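Side-chain contacts in adhesin (Neisseria meningitidis, PDB 5MY7), which probably inhibits lysozyme and serves as an adhesin and antigen of the meningococcus: residues 36-39 against 43-46; 45-50 against 65-70. One frame throughout, in Å; residues are numbered along the deposited sequence.

Interaction 1. Residues 36-39 against 43-46; sequences YVCQ and KVKV
Lys-43 lies opposite Val-37 where the antiparallel beta hairpin of strands 31-37 and 43-50 reaches its turn. This is a non-hydrogen-bonded pair, and the two side chains leave the same face of the sheet and meet loosely, Val-37 CG1 lying 4.3 Å from Lys-43 CG. The lysine backbone comes closer: its CA is 3.4 Å from Tyr-36 O, a CA-H...O contact. The lysine's chain bends at its last torsion, and NZ is hydrogen-bonded to Gly-41 O in the turn.

Val-44 forms the next pair, hydrogen-bonded, with Tyr-36. The tyrosine N gives the shorter bond, 2.9 Å to Val-44 O, while Val-44 N returns a longer one, 3.2 Å to Tyr-36 O. With chi1 at 64°, Val-44 CG1 stands between its own backbone N and carbonyl carbon and touches both Tyr-36 CB, at 4.1 Å, and the sulfur of Cys-38. That sulfur is disulfide-bonded to Cys-121, which ties the start of the turn, just past strand 31-37, to strand 116-121 of the second sheet, and Phe-118 of that strand packs on Val-44 and Cys-38.

Val-46, on the same buried face, meets the ring further out. Tyr-36 CG is anti to its carbonyl carbon (chi1 -57°), and the ring extends past Val-44 O, which lies at its edge, to bring CE1 within 3.8 Å of Val-46 CG2.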
# COMPACT_ATOMS: atom_id res chain seq x y z
N TYR A 36 -3.06 -9.99 -1.84
CA TYR A 36 -4.25 -9.70 -1.01
C TYR A 36 -5.57 -10.10 -1.66
O TYR A 36 -5.67 -10.11 -2.90
CB TYR A 36 -4.35 -8.19 -0.70
CG TYR A 36 -3.14 -7.60 0.00
CD1 TYR A 36 -2.06 -7.13 -0.72
CD2 TYR A 36 -3.11 -7.46 1.40
CE1 TYR A 36 -0.94 -6.58 -0.07
CE2 TYR A 36 -2.01 -6.93 2.06
CZ TYR A 36 -0.91 -6.49 1.31
OH TYR A 36 0.20 -5.94 1.92
N VAL A 37 -6.57 -10.44 -0.80
CA VAL A 37 -8.00 -10.60 -1.20
C VAL A 37 -8.77 -9.52 -0.41
O VAL A 37 -8.60 -9.36 0.84
CB VAL A 37 -8.51 -12.05 -0.96
CG1 VAL A 37 -7.73 -13.03 -1.77
CG2 VAL A 37 -8.43 -12.45 0.50
N CYS A 38 -9.65 -8.83 -1.12
CA CYS A 38 -10.40 -7.68 -0.61
C CYS A 38 -11.91 -7.89 -0.71
O CYS A 38 -12.38 -8.98 -1.16
CB CYS A 38 -9.97 -6.43 -1.38
SG CYS A 38 -8.19 -6.20 -1.64
N GLN A 39 -12.68 -6.88 -0.30
CA GLN A 39 -14.16 -6.88 -0.50
C GLN A 39 -14.54 -7.08 -1.97
O GLN A 39 -13.77 -6.65 -2.87
CB GLN A 39 -14.76 -5.56 -0.05
CG GLN A 39 -15.32 -5.60 1.33
CD GLN A 39 -16.04 -4.33 1.70
OE1 GLN A 39 -16.69 -3.70 0.86
NE2 GLN A 39 -15.94 -3.95 2.97
N LYS A 43 -8.72 -8.71 -6.01
CA LYS A 43 -7.37 -9.23 -5.73
C LYS A 43 -6.30 -8.22 -6.18
O LYS A 43 -6.43 -7.60 -7.22
CB LYS A 43 -7.16 -10.59 -6.43
CG LYS A 43 -8.02 -11.69 -5.81
CD LYS A 43 -8.03 -13.03 -6.53
CE LYS A 43 -9.07 -13.95 -5.88
NZ LYS A 43 -10.48 -13.52 -6.13
N VAL A 44 -5.30 -8.02 -5.35
CA VAL A 44 -4.20 -7.11 -5.70
C VAL A 44 -2.87 -7.60 -5.12
O VAL A 44 -2.83 -8.09 -3.96
CB VAL A 44 -4.54 -5.63 -5.26
CG1 VAL A 44 -4.68 -5.46 -3.74
CG2 VAL A 44 -3.52 -4.63 -5.83
N LYS A 45 -1.79 -7.42 -5.91
CA LYS A 45 -0.44 -7.75 -5.51
C LYS A 45 0.33 -6.43 -5.32
O LYS A 45 0.39 -5.60 -6.26
CB LYS A 45 0.23 -8.61 -6.59
CG LYS A 45 1.55 -9.24 -6.25
CD LYS A 45 2.01 -10.25 -7.34
CE LYS A 45 2.28 -9.58 -8.72
NZ LYS A 45 3.18 -8.33 -8.80
N VAL A 46 0.97 -6.28 -4.15
CA VAL A 46 1.71 -5.05 -3.82
C VAL A 46 3.14 -5.38 -3.45
O VAL A 46 3.39 -6.30 -2.65
CB VAL A 46 1.07 -4.26 -2.63
CG1 VAL A 46 1.80 -2.92 -2.36
CG2 VAL A 46 -0.42 -4.03 -2.90

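Interaction 2. Residues 45-50 against 65-70; sequences KVTYGF and GKRVQM
Arg-67 and Lys-45 bring their charged ends together at 3.3 Å between NH2 and NZ, two donors with no bond between them. The lysine nitrogen lies at the edge of the guanidinium, near its plane. One ordered water reconciles the pair: it accepts from Lys-45 NZ and from Arg-67 NH1, each at 2.9 Å. The same water is hydrogen-bonded to Thr-47 OG1, also at 2.9 Å, and donates a weak bond to the carbonyl O of Lys-45. Thr-47 OG1 itself stays 4.0 Å from Arg-67 NH1, so the water carries the polar link between them.

Two bends, at chi3 (64°) and chi4 (50°), fold the lysine chain back until NZ and the carbonyl O of its own residue hold one water. Arg-67 bends at chi3 (-76°), which carries its head toward strand 43-50. Strand 56-63 lies between the two strands in the sheet: Val-62 packs against both long side chains, and Ser-60 OG is hydrogen-bonded to Arg-67 NH1. Thr-47 OG1 has a second partner in Thr-33 OG1, on the other neighbouring strand.

With two cationic donors sharing one water acceptor, the like charges are probably partly screened, and the arginine's nearness may lower the lysine's proton affinity.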
# COMPACT_ATOMS: atom_id res chain seq x y z
N LYS A 45 -1.79 -7.42 -5.91
CA LYS A 45 -0.44 -7.75 -5.51
C LYS A 45 0.33 -6.43 -5.32
O LYS A 45 0.39 -5.60 -6.26
CB LYS A 45 0.23 -8.61 -6.59
CG LYS A 45 1.55 -9.24 -6.25
CD LYS A 45 2.01 -10.25 -7.34
CE LYS A 45 2.28 -9.58 -8.72
NZ LYS A 45 3.18 -8.33 -8.80
N VAL A 46 0.97 -6.28 -4.15
CA VAL A 46 1.71 -5.05 -3.82
C VAL A 46 3.14 -5.38 -3.45
O VAL A 46 3.39 -6.30 -2.65
CB VAL A 46 1.07 -4.26 -2.63
CG1 VAL A 46 1.80 -2.92 -2.36
CG2 VAL A 46 -0.42 -4.03 -2.90
N THR A 47 4.09 -4.63 -4.04
CA THR A 47 5.51 -4.74 -3.79
C THR A 47 5.99 -3.52 -2.98
O THR A 47 5.75 -2.38 -3.40
CB THR A 47 6.30 -4.90 -5.10
OG1 THR A 47 5.85 -6.08 -5.78
CG2 THR A 47 7.83 -4.99 -4.82
N TYR A 48 6.60 -3.79 -1.82
CA TYR A 48 7.13 -2.76 -0.95
C TYR A 48 8.64 -2.70 -1.07
O TYR A 48 9.34 -3.75 -1.01
CB TYR A 48 6.73 -3.02 0.52
CG TYR A 48 5.22 -3.14 0.73
CD1 TYR A 48 4.43 -1.99 0.89
CD2 TYR A 48 4.56 -4.37 0.73
CE1 TYR A 48 3.05 -2.07 1.05
CE2 TYR A 48 3.19 -4.45 0.91
CZ TYR A 48 2.43 -3.30 1.05
OH TYR A 48 1.05 -3.36 1.24
N GLY A 49 9.16 -1.46 -1.21
CA GLY A 49 10.60 -1.20 -1.12
C GLY A 49 11.06 -0.84 0.28
O GLY A 49 10.38 -0.09 1.00
N PHE A 50 12.23 -1.39 0.66
CA PHE A 50 12.82 -1.17 1.98
C PHE A 50 14.25 -0.66 1.87
O PHE A 50 14.99 -1.22 1.08
CB PHE A 50 12.87 -2.49 2.74
CG PHE A 50 11.52 -2.97 3.26
CD1 PHE A 50 11.07 -2.61 4.52
CD2 PHE A 50 10.73 -3.80 2.48
CE1 PHE A 50 9.85 -3.06 5.01
CE2 PHE A 50 9.52 -4.26 2.96
CZ PHE A 50 9.07 -3.89 4.20
N GLY A 65 -3.57 -4.24 -14.71
CA GLY A 65 -2.41 -4.60 -15.47
C GLY A 65 -1.28 -3.61 -15.51
O GLY A 65 -0.22 -3.95 -16.03
N LYS A 66 -1.44 -2.45 -14.85
CA LYS A 66 -0.45 -1.39 -14.86
C LYS A 66 0.16 -1.24 -13.46
O LYS A 66 -0.55 -1.20 -12.42
CB LYS A 66 -1.09 -0.09 -15.29
CG LYS A 66 -0.10 1.08 -15.23
CD LYS A 66 -0.66 2.42 -15.65
CE LYS A 66 0.34 3.56 -15.54
NZ LYS A 66 1.56 3.34 -16.39
N ARG A 67 1.50 -1.13 -13.43
CA ARG A 67 2.22 -0.93 -12.20
C ARG A 67 2.04 0.57 -11.78
O ARG A 67 2.41 1.50 -12.52
CB ARG A 67 3.67 -1.34 -12.36
CG ARG A 67 4.44 -1.41 -11.10
CD ARG A 67 5.69 -2.29 -11.18
NE ARG A 67 5.41 -3.75 -11.16
CZ ARG A 67 4.91 -4.46 -10.12
NH1 ARG A 67 4.55 -3.89 -8.91
NH2 ARG A 67 4.74 -5.78 -10.31
N VAL A 68 1.46 0.76 -10.60
CA VAL A 68 1.24 2.11 -9.97
C VAL A 68 2.16 2.26 -8.76
O VAL A 68 1.93 1.59 -7.74
CB VAL A 68 -0.25 2.28 -9.60
CG1 VAL A 68 -0.51 3.64 -8.93
CG2 VAL A 68 -1.13 2.08 -10.86
N GLN A 69 3.22 3.07 -8.90
CA GLN A 69 4.19 3.25 -7.80
C GLN A 69 3.80 4.46 -6.93
O GLN A 69 3.63 5.57 -7.43
CB GLN A 69 5.66 3.37 -8.32
CG GLN A 69 6.65 3.38 -7.13
CD GLN A 69 8.09 3.09 -7.43
OE1 GLN A 69 8.43 2.29 -8.30
NE2 GLN A 69 8.97 3.73 -6.68
N MET A 70 3.61 4.21 -5.65
CA MET A 70 3.18 5.25 -4.67
C MET A 70 4.29 5.48 -3.63
O MET A 70 4.58 4.59 -2.80
CB MET A 70 1.90 4.75 -3.99
CG MET A 70 0.72 4.54 -4.95
SD MET A 70 -0.71 3.68 -4.22
CE MET A 70 -0.11 2.01 -4.48
O HOH W 1 3.36 -5.88 -7.20

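Overall arrangement
Both contacts draw on strand 43-50 and share Lys-45 and Val-46, with their centres 12 Å apart. Interaction 1 joins this strand to its hairpin neighbour, 31-37, whereas interaction 2 spans strand 56-63 to reach 66-71, the outermost strand on the far side of the four-stranded sheet. Alternation along the strand separates their chemistry: Val-44 and Val-46 turn to the buried face, where Ile-107 of the second sheet touches Tyr-36 and Val-46, while Lys-45 and Thr-47 turn to the opposite face, the one that carries Arg-67. The two also touch directly, since Tyr-36 OH and Tyr-48 OH lie 2.8 Å apart, a probable hydrogen bond.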